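Side-chain contacts in delta-aminolevulinic acid dehydratase (Toxoplasma gondii ME49, PDB 3OBK), which catalyses the condensation of two molecules of 5-aminolevulinic acid to porphobilinogen, a common early step in the making of haem and other tetrapyrroles: residues E81-G86 against F126-L131; M143-V148 against K237-D242; S102-E107 against V162-K167; V52-T57 against L115-M120. All coordinates share one frame; numbering follows the deposited sequence.

In the fold
Starting from the N terminus, residues 52-57, 81-86 and 102-107 come first, opening interactions 4, 1 and 3 in turn. Interaction 4 closes at 115-120 and interaction 1 at 126-131, so these two cross, and both cross interaction 3, which closes only at 162-167. Before that, 143-148 opens interaction 2, which crosses interaction 3 and closes at 237-242; it runs in series after interactions 1 and 4. None nests inside another. Interactions 4 and 1 tie helices 114-125 and 72-84 to ends of barrel strands and touch through L131 and I119. Interaction 2 joins two loops at the porphobilinogen site, interaction 3 ties the loop after strand 89-95 to helix 158-175, and they meet at V148.

Interaction 1 (E81-G86 against F126-L131); sequences EARSYG and FPDVLL
R83 lays its side chain across F126 and then reaches on to the carboxylate of D128. The tight part is the arginine-phenylalanine overlap. R83 CD stands over the face of the F126 ring, 3.9 Å from the centroid, a CH-pi contact, while NE comes within 3.3 Å of F126 CD1. The two side chains run past each other in opposite directions, with F126 CB 3.4 Å above the plane of the R83 guanidinium, over its centre. A bend at chi3 (64°) turns the tip of the arginine toward the loop, where NH1 lies 3.7 Å from V129 CB.

The outer side is looser. D128 is exposed on the F126-V129 type I turn and gives a single oxygen: R83 NH2 bonds OD2 at 2.8 Å, near the guanidinium plane and on the syn lone pair, and the NH1 bond to the same oxygen, at 3.0 Å, is weak. The bridge lies at the solvent side, while V129 next to NH1 is buried.

In the barrel, the contact joins the last turn of helix 72-84 to the lead-in of strand 130-135, with F90 of strand 89-95 touching both R83 and V129 and V79 of the helix packing on F126.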
loop_
_atom_site.group_PDB
_atom_site.type_symbol
_atom_site.label_atom_id
_atom_site.label_comp_id
_atom_site.label_asym_id
_atom_site.label_seq_id
_atom_site.Cartn_x
_atom_site.Cartn_y
_atom_site.Cartn_z
ATOM N N GLU A 81 35.156 27.523 -16.575
ATOM C CA GLU A 81 34.132 27.827 -17.576
ATOM C C GLU A 81 32.762 27.225 -17.156
ATOM O O GLU A 81 31.717 27.862 -17.279
ATOM C CB GLU A 81 34.537 27.295 -18.955
ATOM C CG GLU A 81 33.541 27.695 -20.044
ATOM C CD GLU A 81 33.752 27.027 -21.400
ATOM O OE1 GLU A 81 34.753 26.329 -21.576
ATOM O OE2 GLU A 81 32.906 27.221 -22.305
ATOM N N ALA A 82 32.804 25.992 -16.651
ATOM C CA ALA A 82 31.623 25.318 -16.171
ATOM C C ALA A 82 31.060 26.044 -14.945
ATOM O O ALA A 82 29.850 26.280 -14.869
ATOM C CB ALA A 82 31.913 23.856 -15.881
ATOM N N ARG A 83 31.917 26.475 -14.024
ATOM C CA ARG A 83 31.402 27.259 -12.888
ATOM C C ARG A 83 30.589 28.478 -13.337
ATOM O O ARG A 83 29.517 28.765 -12.792
ATOM C CB ARG A 83 32.525 27.715 -11.972
ATOM C CG ARG A 83 32.995 26.615 -11.036
ATOM C CD ARG A 83 34.351 26.940 -10.439
ATOM N NE ARG A 83 34.341 28.128 -9.570
ATOM C CZ ARG A 83 33.921 28.142 -8.299
ATOM N NH1 ARG A 83 33.433 27.044 -7.717
ATOM N NH2 ARG A 83 34.002 29.263 -7.591
ATOM N N SER A 84 31.103 29.164 -14.360
ATOM C CA SER A 84 30.534 30.424 -14.834
ATOM C C SER A 84 29.140 30.237 -15.408
ATOM O O SER A 84 28.413 31.193 -15.517
ATOM C CB SER A 84 31.436 31.068 -15.900
ATOM O OG SER A 84 31.342 30.407 -17.169
ATOM N N TYR A 85 28.788 29.015 -15.809
ATOM C CA TYR A 85 27.471 28.748 -16.342
ATOM C C TYR A 85 26.527 28.191 -15.283
ATOM O O TYR A 85 25.403 27.907 -15.595
ATOM C CB TYR A 85 27.580 27.809 -17.554
ATOM C CG TYR A 85 28.268 28.469 -18.745
ATOM C CD1 TYR A 85 27.801 29.669 -19.239
ATOM C CD2 TYR A 85 29.370 27.879 -19.398
ATOM C CE1 TYR A 85 28.393 30.291 -20.325
ATOM C CE2 TYR A 85 29.992 28.517 -20.500
ATOM C CZ TYR A 85 29.485 29.740 -20.950
ATOM O OH TYR A 85 30.000 30.470 -22.028
ATOM N N GLY A 86 26.985 28.031 -14.044
ATOM C CA GLY A 86 26.171 27.537 -12.957
ATOM C C GLY A 86 26.424 26.102 -12.507
ATOM O O GLY A 86 25.691 25.578 -11.624
ATOM N N PHE A 126 39.457 27.494 -6.776
ATOM C CA PHE A 126 38.038 27.812 -6.561
ATOM C C PHE A 126 37.635 27.212 -5.219
ATOM O O PHE A 126 37.096 26.115 -5.172
ATOM C CB PHE A 126 37.149 27.186 -7.652
ATOM C CG PHE A 126 37.674 27.339 -9.040
ATOM C CD1 PHE A 126 37.580 28.558 -9.699
ATOM C CD2 PHE A 126 38.266 26.275 -9.689
ATOM C CE1 PHE A 126 38.063 28.711 -10.957
ATOM C CE2 PHE A 126 38.757 26.435 -10.962
ATOM C CZ PHE A 126 38.643 27.652 -11.600
ATOM N N PRO A 127 37.901 27.920 -4.118
ATOM C CA PRO A 127 37.795 27.316 -2.775
ATOM C C PRO A 127 36.439 26.757 -2.363
ATOM O O PRO A 127 36.390 25.884 -1.475
ATOM C CB PRO A 127 38.195 28.461 -1.852
ATOM C CG PRO A 127 39.130 29.279 -2.683
ATOM C CD PRO A 127 38.564 29.235 -4.070
ATOM N N ASP A 128 35.369 27.214 -3.010
ATOM C CA ASP A 128 34.026 26.720 -2.730
ATOM C C ASP A 128 33.520 25.676 -3.747
ATOM O O ASP A 128 32.332 25.317 -3.729
ATOM C CB ASP A 128 33.058 27.901 -2.675
ATOM C CG ASP A 128 32.894 28.606 -4.019
ATOM O OD1 ASP A 128 32.014 29.469 -4.115
ATOM O OD2 ASP A 128 33.638 28.307 -4.982
ATOM N N VAL A 129 34.397 25.200 -4.639
ATOM C CA VAL A 129 33.982 24.233 -5.673
ATOM C C VAL A 129 33.540 22.934 -5.005
ATOM O O VAL A 129 34.099 22.541 -3.982
ATOM C CB VAL A 129 35.147 23.943 -6.722
ATOM C CG1 VAL A 129 36.316 23.154 -6.074
ATOM C CG2 VAL A 129 34.624 23.213 -7.986
ATOM N N LEU A 130 32.538 22.272 -5.570
ATOM C CA LEU A 130 32.155 20.930 -5.092
ATOM C C LEU A 130 32.864 19.791 -5.880
ATOM O O LEU A 130 32.627 19.610 -7.063
ATOM C CB LEU A 130 30.640 20.780 -5.162
ATOM C CG LEU A 130 30.042 19.710 -4.261
ATOM C CD1 LEU A 130 30.219 20.135 -2.807
ATOM C CD2 LEU A 130 28.570 19.486 -4.603
ATOM N N LEU A 131 33.740 19.039 -5.218
ATOM C CA LEU A 131 34.500 17.971 -5.882
ATOM C C LEU A 131 34.097 16.579 -5.425
ATOM O O LEU A 131 34.011 16.305 -4.249
ATOM C CB LEU A 131 35.998 18.156 -5.665
ATOM C CG LEU A 131 36.570 19.521 -6.038
ATOM C CD1 LEU A 131 38.089 19.544 -5.824
ATOM C CD2 LEU A 131 36.188 19.915 -7.478
#

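Interaction 2 (M143-V148 against K237-D242); sequences MGHDGV and KTYQMD. With PBG (3-[5-(aminomethyl)-4-(carboxymethyl)-1H-pyrrol-3-yl]propanoic acid), chain L.
Y239 points its phenol at H145 and D146, pinning together two loops of the TIM barrel that border the porphobilinogen site. The hydroxyl enters near the plane of the imidazole, at its edge, and H145 ND1 lies near the plane of the phenol ring. OH and ND1 are 3.0 Å apart in a hydrogen bond that either could donate. The side chains cross at a slant, and the two rings meet edge to edge. The same hydroxyl accepts a nearly straight bond from the backbone D146 N, at 3.2 Å and 170°, so side chain and backbone of two adjacent residues grip the one oxygen.

The D146 carboxylate plane stands 59° from the phenol ring, and CG passes 3.7 Å from Y239 CE2. A chi1 of -60° sets CG anti to the carbonyl carbon and puts the carboxylate between the phenol and the ligand, where its oxygens divide the work: OD1 makes a salt bridge with K236, and OD2 accepts a 3.0 Å bond from N1 of the ligand, the aminomethyl nitrogen. H145 NE2 is hydrogen-bonded to T234 OG1, and with both ring nitrogens engaged the rotation of the imidazole is set.

The 237-242 loop is backed by another chain: T238 O accepts a hydrogen bond from R24 NE of a neighbouring subunit, and the same arginine packs on Y239.

Q240 stretches out toward the ligand, bringing NE2 within 3.1 Å of PBG O1A. One water links the loops here, donating to D146 OD2 at 2.6 Å and accepting from Q240 NE2 at 2.9 Å.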
loop_
_atom_site.group_PDB
_atom_site.type_symbol
_atom_site.label_atom_id
_atom_site.label_comp_id
_atom_site.label_asym_id
_atom_site.label_seq_id
_atom_site.Cartn_x
_atom_site.Cartn_y
_atom_site.Cartn_z
ATOM N N MET A 143 45.148 -4.667 -14.300
ATOM C CA MET A 143 44.209 -5.661 -14.780
ATOM C C MET A 143 42.932 -5.026 -15.297
ATOM O O MET A 143 42.102 -5.714 -15.871
ATOM C CB MET A 143 43.863 -6.617 -13.656
ATOM C CG MET A 143 45.083 -7.286 -13.017
ATOM S SD MET A 143 45.663 -8.642 -13.999
ATOM C CE MET A 143 47.068 -7.938 -14.836
ATOM N N GLY A 144 42.779 -3.719 -15.112
ATOM C CA GLY A 144 41.538 -3.049 -15.475
ATOM C C GLY A 144 40.320 -3.492 -14.666
ATOM O O GLY A 144 39.204 -3.455 -15.155
ATOM N N HIS A 145 40.541 -3.918 -13.421
ATOM C CA HIS A 145 39.445 -4.229 -12.510
ATOM C C HIS A 145 39.354 -3.259 -11.327
ATOM O O HIS A 145 40.357 -2.666 -10.918
ATOM C CB HIS A 145 39.563 -5.664 -12.036
ATOM C CG HIS A 145 39.209 -6.653 -13.088
ATOM N ND1 HIS A 145 37.909 -7.018 -13.345
ATOM C CD2 HIS A 145 39.975 -7.313 -13.986
ATOM C CE1 HIS A 145 37.894 -7.892 -14.335
ATOM N NE2 HIS A 145 39.133 -8.077 -14.753
ATOM N N ASP A 146 38.136 -3.105 -10.803
ATOM C CA ASP A 146 37.854 -2.186 -9.700
ATOM C C ASP A 146 38.384 -2.701 -8.370
ATOM O O ASP A 146 38.408 -1.973 -7.400
ATOM C CB ASP A 146 36.353 -1.942 -9.548
ATOM C CG ASP A 146 35.704 -1.341 -10.793
ATOM O OD1 ASP A 146 36.135 -1.621 -11.925
ATOM O OD2 ASP A 146 34.703 -0.631 -10.633
ATOM N N GLY A 147 38.793 -3.956 -8.311
ATOM C CA GLY A 147 39.414 -4.514 -7.124
ATOM C C GLY A 147 40.697 -5.284 -7.410
ATOM O O GLY A 147 41.146 -5.400 -8.567
ATOM N N VAL A 148 41.287 -5.803 -6.343
ATOM C CA VAL A 148 42.492 -6.613 -6.450
ATOM C C VAL A 148 42.159 -7.994 -7.004
ATOM O O VAL A 148 41.223 -8.621 -6.562
ATOM C CB VAL A 148 43.178 -6.767 -5.107
ATOM C CG1 VAL A 148 44.411 -7.633 -5.264
ATOM C CG2 VAL A 148 43.554 -5.402 -4.551
ATOM N N LYS A 237 31.311 -9.046 -14.464
ATOM C CA LYS A 237 29.997 -9.558 -14.130
ATOM C C LYS A 237 29.918 -10.216 -12.759
ATOM O O LYS A 237 28.829 -10.403 -12.243
ATOM C CB LYS A 237 29.521 -10.518 -15.208
ATOM C CG LYS A 237 29.322 -9.849 -16.531
ATOM C CD LYS A 237 28.890 -10.847 -17.585
ATOM C CE LYS A 237 28.860 -10.197 -18.978
ATOM N NZ LYS A 237 28.375 -11.196 -19.914
ATOM N N THR A 238 31.070 -10.541 -12.172
ATOM C CA THR A 238 31.135 -11.048 -10.810
ATOM C C THR A 238 30.984 -9.938 -9.745
ATOM O O THR A 238 31.075 -10.222 -8.547
ATOM C CB THR A 238 32.482 -11.825 -10.562
ATOM O OG1 THR A 238 33.599 -10.992 -10.916
ATOM C CG2 THR A 238 32.531 -13.126 -11.361
ATOM N N TYR A 239 30.784 -8.682 -10.167
ATOM C CA TYR A 239 30.556 -7.593 -9.237
ATOM C C TYR A 239 29.584 -6.496 -9.693
ATOM O O TYR A 239 28.729 -6.094 -8.903
ATOM C CB TYR A 239 31.871 -6.964 -8.732
ATOM C CG TYR A 239 32.916 -6.452 -9.706
ATOM C CD1 TYR A 239 33.900 -7.292 -10.208
ATOM C CD2 TYR A 239 33.004 -5.111 -10.020
ATOM C CE1 TYR A 239 34.906 -6.827 -11.056
ATOM C CE2 TYR A 239 34.027 -4.626 -10.869
ATOM C CZ TYR A 239 34.977 -5.502 -11.377
ATOM O OH TYR A 239 35.999 -5.050 -12.201
ATOM N N GLN A 240 29.713 -5.991 -10.917
ATOM C CA GLN A 240 28.641 -5.172 -11.468
ATOM C C GLN A 240 27.403 -6.057 -11.692
ATOM O O GLN A 240 27.504 -7.271 -11.832
ATOM C CB GLN A 240 29.089 -4.456 -12.720
ATOM C CG GLN A 240 30.222 -3.425 -12.438
ATOM C CD GLN A 240 30.826 -2.805 -13.702
ATOM O OE1 GLN A 240 30.481 -3.163 -14.832
ATOM N NE2 GLN A 240 31.760 -1.878 -13.503
ATOM N N MET A 241 26.238 -5.437 -11.687
ATOM C CA MET A 241 24.952 -6.143 -11.716
ATOM C C MET A 241 24.498 -6.588 -13.104
ATOM O O MET A 241 24.766 -5.947 -14.117
ATOM C CB MET A 241 23.864 -5.234 -11.129
ATOM C CG MET A 241 23.996 -5.038 -9.627
ATOM S SD MET A 241 22.790 -3.924 -8.886
ATOM C CE MET A 241 21.322 -4.535 -9.703
ATOM N N ASP A 242 23.779 -7.684 -13.127
ATOM C CA ASP A 242 23.135 -8.170 -14.333
ATOM C C ASP A 242 22.051 -7.189 -14.736
ATOM O O ASP A 242 21.149 -6.915 -13.953
ATOM C CB ASP A 242 22.482 -9.522 -14.017
ATOM C CG ASP A 242 22.030 -10.286 -15.270
ATOM O OD1 ASP A 242 21.957 -9.671 -16.354
ATOM O OD2 ASP A 242 21.759 -11.516 -15.146
HETATM C CHA PBG L . 35.251 2.829 -12.580
HETATM C C1A PBG L . 34.307 3.685 -13.358
HETATM C C2A PBG L . 33.748 3.385 -14.597
HETATM C C3A PBG L . 32.941 4.461 -14.921
HETATM C C4A PBG L . 32.962 5.329 -13.845
HETATM N NA PBG L . 33.815 4.855 -12.926
HETATM C C5A PBG L . 34.069 2.237 -15.523
HETATM C C6A PBG L . 33.650 0.898 -15.093
HETATM O O1A PBG L . 33.400 0.749 -13.867
HETATM O O2A PBG L . 33.638 -0.049 -15.911
HETATM C C7A PBG L . 32.203 4.625 -16.192
HETATM C C8A PBG L . 31.640 5.968 -16.473
HETATM C C9A PBG L . 31.172 6.250 -17.839
HETATM O O3A PBG L . 31.106 7.428 -18.181
HETATM O O4A PBG L . 31.116 5.395 -18.736
HETATM N N1 PBG L . 34.806 2.295 -11.334
HETATM O O HOH W 1 32.156 -1.338 -10.678
#

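Interaction 3 (S102-E107 against V162-K167); sequences SVMAEE and VHQLCK
Q164 reaches out from its helix to M104, and its side chain is the bridge between the two segments. From CB, which points toward the 102-107 loop, the chain goes to CG, opposite the carbonyl carbon of its own residue. CG lies 3.9 Å from M104 O and also packs on V148 CG2 of the neighbouring loop. A turn at chi2 (-54°) then swings the amide round to face the loop. Its carbon, CD, is 3.8 Å from the methyl M104 CE.

At the tip, NE2 donates to the backbone M104 O at 3.0 Å. The N-H points almost straight at the oxygen (170°), and that oxygen lies in the amide plane of Q164; seen from the acceptor the fit is less regular, since NE2 is tilted 32° from the carbonyl plane. In barrel terms, this ties the long loop after strand 89-95 to helix 158-175 on the outside, with Y109 of the same loop touching Q164 too.

M104 adds a methyl to the grip. Its side chain crosses that of Q164 at about a right angle and is bent at both chi2 and chi3, which brings CE to 3.6 Å from Q164 NE2. The sulfur, meanwhile, packs on V148.

The loop is braced from within: S102 OG donates to E106 OE1 at 2.9 Å, approaching from above the carboxylate plane, and also takes a weak bond from A105 N. Further along the helix, K167 NZ makes a weak hydrogen bond to Y109 OH.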
loop_
_atom_site.group_PDB
_atom_site.type_symbol
_atom_site.label_atom_id
_atom_site.label_comp_id
_atom_site.label_asym_id
_atom_site.label_seq_id
_atom_site.Cartn_x
_atom_site.Cartn_y
_atom_site.Cartn_z
ATOM N N SER A 102 49.322 -1.290 -11.097
ATOM C CA SER A 102 49.769 -2.551 -10.515
ATOM C C SER A 102 48.558 -3.359 -10.081
ATOM O O SER A 102 47.429 -2.867 -10.116
ATOM C CB SER A 102 50.646 -2.308 -9.303
ATOM O OG SER A 102 49.871 -1.756 -8.262
ATOM N N VAL A 103 48.792 -4.602 -9.670
ATOM C CA VAL A 103 47.701 -5.484 -9.247
ATOM C C VAL A 103 47.059 -4.971 -7.952
ATOM O O VAL A 103 45.846 -4.959 -7.859
ATOM C CB VAL A 103 48.124 -6.976 -9.079
ATOM C CG1 VAL A 103 46.898 -7.837 -8.725
ATOM C CG2 VAL A 103 48.766 -7.515 -10.339
ATOM N N MET A 104 47.847 -4.520 -6.977
ATOM C CA MET A 104 47.277 -4.009 -5.709
ATOM C C MET A 104 46.720 -2.586 -5.847
ATOM O O MET A 104 45.984 -2.112 -4.980
ATOM C CB MET A 104 48.304 -4.042 -4.572
ATOM C CG MET A 104 48.692 -5.440 -4.091
ATOM S SD MET A 104 47.342 -6.423 -3.400
ATOM C CE MET A 104 46.823 -5.363 -2.057
ATOM N N ALA A 105 47.087 -1.926 -6.943
ATOM C CA ALA A 105 46.617 -0.598 -7.268
ATOM C C ALA A 105 46.945 0.413 -6.157
ATOM O O ALA A 105 46.156 1.296 -5.884
ATOM C CB ALA A 105 45.130 -0.631 -7.590
ATOM N N GLU A 106 48.130 0.289 -5.554
ATOM C CA GLU A 106 48.566 1.170 -4.439
ATOM C C GLU A 106 48.754 2.653 -4.788
ATOM O O GLU A 106 48.734 3.503 -3.903
ATOM C CB GLU A 106 49.830 0.625 -3.717
ATOM C CG GLU A 106 51.177 0.699 -4.485
ATOM C CD GLU A 106 51.369 -0.414 -5.514
ATOM O OE1 GLU A 106 50.622 -1.420 -5.509
ATOM O OE2 GLU A 106 52.284 -0.269 -6.348
ATOM N N GLU A 107 48.918 2.976 -6.067
ATOM C CA GLU A 107 48.929 4.384 -6.479
ATOM C C GLU A 107 47.603 5.099 -6.138
ATOM O O GLU A 107 47.564 6.320 -6.054
ATOM C CB GLU A 107 49.261 4.481 -7.973
ATOM C CG GLU A 107 49.363 5.899 -8.572
ATOM C CD GLU A 107 50.400 6.849 -7.930
ATOM O OE1 GLU A 107 51.402 6.390 -7.309
ATOM O OE2 GLU A 107 50.182 8.087 -8.072
ATOM N N VAL A 162 38.201 -3.897 -0.288
ATOM C CA VAL A 162 37.625 -2.859 0.569
ATOM C C VAL A 162 38.722 -2.131 1.368
ATOM O O VAL A 162 38.722 -0.901 1.476
ATOM C CB VAL A 162 36.507 -3.423 1.495
ATOM C CG1 VAL A 162 36.032 -2.369 2.518
ATOM C CG2 VAL A 162 35.331 -3.897 0.642
ATOM N N HIS A 163 39.685 -2.886 1.888
ATOM C CA HIS A 163 40.790 -2.281 2.641
ATOM C C HIS A 163 41.518 -1.218 1.798
ATOM O O HIS A 163 41.769 -0.111 2.290
ATOM C CB HIS A 163 41.751 -3.368 3.110
ATOM C CG HIS A 163 42.767 -2.911 4.121
ATOM N ND1 HIS A 163 42.567 -1.834 4.971
ATOM C CD2 HIS A 163 43.974 -3.435 4.453
ATOM C CE1 HIS A 163 43.617 -1.705 5.767
ATOM N NE2 HIS A 163 44.475 -2.672 5.484
ATOM N N GLN A 164 41.818 -1.555 0.536
ATOM C CA GLN A 164 42.416 -0.605 -0.407
ATOM C C GLN A 164 41.527 0.608 -0.640
ATOM O O GLN A 164 42.007 1.747 -0.664
ATOM C CB GLN A 164 42.703 -1.254 -1.767
ATOM C CG GLN A 164 43.700 -2.421 -1.801
ATOM C CD GLN A 164 45.043 -2.097 -1.174
ATOM O OE1 GLN A 164 45.157 -2.050 0.032
ATOM N NE2 GLN A 164 46.060 -1.886 -1.995
ATOM N N LEU A 165 40.228 0.377 -0.820
ATOM C CA LEU A 165 39.305 1.491 -1.074
ATOM C C LEU A 165 39.184 2.420 0.134
ATOM O O LEU A 165 38.983 3.643 -0.030
ATOM C CB LEU A 165 37.922 0.978 -1.432
ATOM C CG LEU A 165 37.804 0.092 -2.654
ATOM C CD1 LEU A 165 36.381 -0.443 -2.758
ATOM C CD2 LEU A 165 38.218 0.851 -3.878
ATOM N N CYS A 166 39.305 1.852 1.339
ATOM C CA CYS A 166 39.339 2.664 2.546
ATOM C C CYS A 166 40.555 3.579 2.544
ATOM O O CYS A 166 40.450 4.760 2.909
ATOM C CB CYS A 166 39.301 1.814 3.807
ATOM S SG CYS A 166 37.673 1.017 4.077
ATOM N N LYS A 167 41.691 3.073 2.090
ATOM C CA LYS A 167 42.879 3.908 2.050
ATOM C C LYS A 167 42.692 4.987 1.016
ATOM O O LYS A 167 42.996 6.128 1.277
ATOM C CB LYS A 167 44.137 3.104 1.721
ATOM C CG LYS A 167 44.616 2.173 2.825
ATOM C CD LYS A 167 45.686 1.293 2.229
ATOM C CE LYS A 167 46.360 0.389 3.213
ATOM N NZ LYS A 167 47.665 -0.062 2.601
#

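Interaction 4 (V52-T57 against L115-M120); sequences VHDEET and LPRAIM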
loop_
_atom_site.group_PDB
_atom_site.type_symbol
_atom_site.label_atom_id
_atom_site.label_comp_id
_atom_site.label_asym_id
_atom_site.label_seq_id
_atom_site.Cartn_x
_atom_site.Cartn_y
_atom_site.Cartn_z
ATOM N N VAL A 52 41.578 14.034 -16.118
ATOM C CA VAL A 52 42.868 14.695 -16.026
ATOM C C VAL A 52 44.013 13.700 -16.172
ATOM O O VAL A 52 43.945 12.585 -15.671
ATOM C CB VAL A 52 43.036 15.450 -14.697
ATOM C CG1 VAL A 52 42.826 14.535 -13.522
ATOM C CG2 VAL A 52 44.428 16.129 -14.638
ATOM N N HIS A 53 45.078 14.129 -16.846
ATOM C CA HIS A 53 46.314 13.343 -16.921
ATOM C C HIS A 53 47.546 14.191 -16.634
ATOM O O HIS A 53 47.492 15.412 -16.651
ATOM C CB HIS A 53 46.421 12.603 -18.268
ATOM C CG HIS A 53 46.623 13.483 -19.470
ATOM N ND1 HIS A 53 46.894 12.961 -20.718
ATOM C CD2 HIS A 53 46.595 14.829 -19.623
ATOM C CE1 HIS A 53 47.048 13.950 -21.582
ATOM N NE2 HIS A 53 46.859 15.093 -20.946
ATOM N N ASP A 54 48.663 13.533 -16.369
ATOM C CA ASP A 54 49.892 14.219 -15.999
ATOM C C ASP A 54 50.754 14.459 -17.226
ATOM O O ASP A 54 51.826 13.897 -17.346
ATOM C CB ASP A 54 50.668 13.377 -14.971
ATOM C CG ASP A 54 51.340 14.210 -13.913
ATOM O OD1 ASP A 54 51.542 15.436 -14.099
ATOM O OD2 ASP A 54 51.648 13.621 -12.868
ATOM N N GLU A 55 50.274 15.289 -18.143
ATOM C CA GLU A 55 51.023 15.643 -19.337
ATOM C C GLU A 55 50.864 17.119 -19.521
ATOM O O GLU A 55 49.952 17.703 -18.966
ATOM C CB GLU A 55 50.469 14.934 -20.567
ATOM C CG GLU A 55 50.365 13.400 -20.463
ATOM C CD GLU A 55 51.726 12.680 -20.496
ATOM O OE1 GLU A 55 52.782 13.331 -20.733
ATOM O OE2 GLU A 55 51.713 11.436 -20.275
ATOM N N GLU A 56 51.732 17.726 -20.320
ATOM C CA GLU A 56 51.757 19.181 -20.479
ATOM C C GLU A 56 50.556 19.662 -21.304
ATOM O O GLU A 56 50.111 20.805 -21.165
ATOM C CB GLU A 56 53.084 19.627 -21.131
ATOM N N THR A 57 50.042 18.763 -22.140
ATOM C CA THR A 57 49.065 19.102 -23.168
ATOM C C THR A 57 47.784 18.239 -23.102
ATOM O O THR A 57 47.806 17.068 -22.737
ATOM C CB THR A 57 49.746 19.029 -24.561
ATOM O OG1 THR A 57 50.654 20.140 -24.674
ATOM C CG2 THR A 57 48.756 19.081 -25.679
ATOM N N LEU A 115 45.427 12.471 -8.905
ATOM C CA LEU A 115 44.104 12.896 -8.442
ATOM C C LEU A 115 44.180 13.783 -7.199
ATOM O O LEU A 115 43.611 14.875 -7.204
ATOM C CB LEU A 115 43.143 11.718 -8.234
ATOM C CG LEU A 115 41.666 12.070 -8.189
ATOM C CD1 LEU A 115 41.261 12.917 -9.396
ATOM C CD2 LEU A 115 40.851 10.758 -8.101
ATOM N N PRO A 116 44.888 13.354 -6.142
ATOM C CA PRO A 116 44.984 14.280 -4.996
ATOM C C PRO A 116 45.542 15.649 -5.345
ATOM O O PRO A 116 45.101 16.632 -4.799
ATOM C CB PRO A 116 45.943 13.556 -4.036
ATOM C CG PRO A 116 45.721 12.163 -4.303
ATOM C CD PRO A 116 45.481 12.053 -5.806
ATOM N N ARG A 117 46.505 15.720 -6.247
ATOM C CA ARG A 117 47.043 17.023 -6.656
ATOM C C ARG A 117 46.000 17.829 -7.441
ATOM O O ARG A 117 45.942 19.049 -7.326
ATOM C CB ARG A 117 48.319 16.860 -7.491
ATOM C CG ARG A 117 49.524 16.442 -6.698
ATOM C CD ARG A 117 50.789 16.405 -7.581
ATOM N NE ARG A 117 50.948 15.121 -8.284
ATOM C CZ ARG A 117 50.944 14.925 -9.608
ATOM N NH1 ARG A 117 51.128 13.691 -10.048
ATOM N NH2 ARG A 117 50.767 15.917 -10.499
ATOM N N ALA A 118 45.194 17.150 -8.244
ATOM C CA ALA A 118 44.148 17.810 -9.007
ATOM C C ALA A 118 43.127 18.428 -8.075
ATOM O O ALA A 118 42.678 19.559 -8.297
ATOM C CB ALA A 118 43.478 16.835 -9.950
ATOM N N ILE A 119 42.775 17.686 -7.031
ATOM C CA ILE A 119 41.841 18.174 -6.029
ATOM C C ILE A 119 42.408 19.378 -5.285
ATOM O O ILE A 119 41.721 20.374 -5.113
ATOM C CB ILE A 119 41.508 17.091 -4.999
ATOM C CG1 ILE A 119 40.678 15.978 -5.629
ATOM C CG2 ILE A 119 40.778 17.692 -3.797
ATOM C CD1 ILE A 119 40.411 14.842 -4.668
ATOM N N MET A 120 43.651 19.284 -4.835
ATOM C CA MET A 120 44.272 20.407 -4.127
ATOM C C MET A 120 44.381 21.610 -5.016
ATOM O O MET A 120 44.112 22.705 -4.583
ATOM C CB MET A 120 45.652 20.051 -3.579
ATOM C CG MET A 120 45.598 19.186 -2.315
ATOM S SD MET A 120 47.241 18.640 -1.779
ATOM C CE MET A 120 47.388 17.022 -2.532
#
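D54 and R117 carry the polar side of this contact, V52 and A118 the apolar side. The salt bridge rests on one carboxylate oxygen. R117 NH1 donates to D54 OD2 at 2.9 Å with an angle of 159°, and NH2 adds a weak second bond to that oxygen at 3.4 Å. OD2 sits at the edge of the guanidinium, close to its plane, and is met on its syn side but well out of the carboxylate plane; the two flat groups are turned 31° apart. The side chains cross at about a right angle. The arginine leaves the helix extended through CG and CD, then folds over about its CG-CD bond (chi3 -86°) to face D54; its NE is bonded to the backbone O of D112, so the guanidinium is held at two places.

The apolar part is smaller and deeper. V52 CG1 and A118 CB approach to 4.3 Å, with both CB atoms directed at the opposite segment. L75 of helix 72-84 touches both residues, and M72 of that helix touches R117 and A118.

Hydrogen bonds inside the 52-57 segment shape the loop that presents D54. That residue is the centre of an inverse gamma turn, with a weak bond from E55 N to H53 O, and H53 NE2 reaches on to T57 O at 2.8 Å.

At the exposed edge the salt bridge adds a polar link; in the buried part, valine meets alanine as the end of a barrel strand packs under surrounding helices, the layering of the beta/alpha (TIM) barrel.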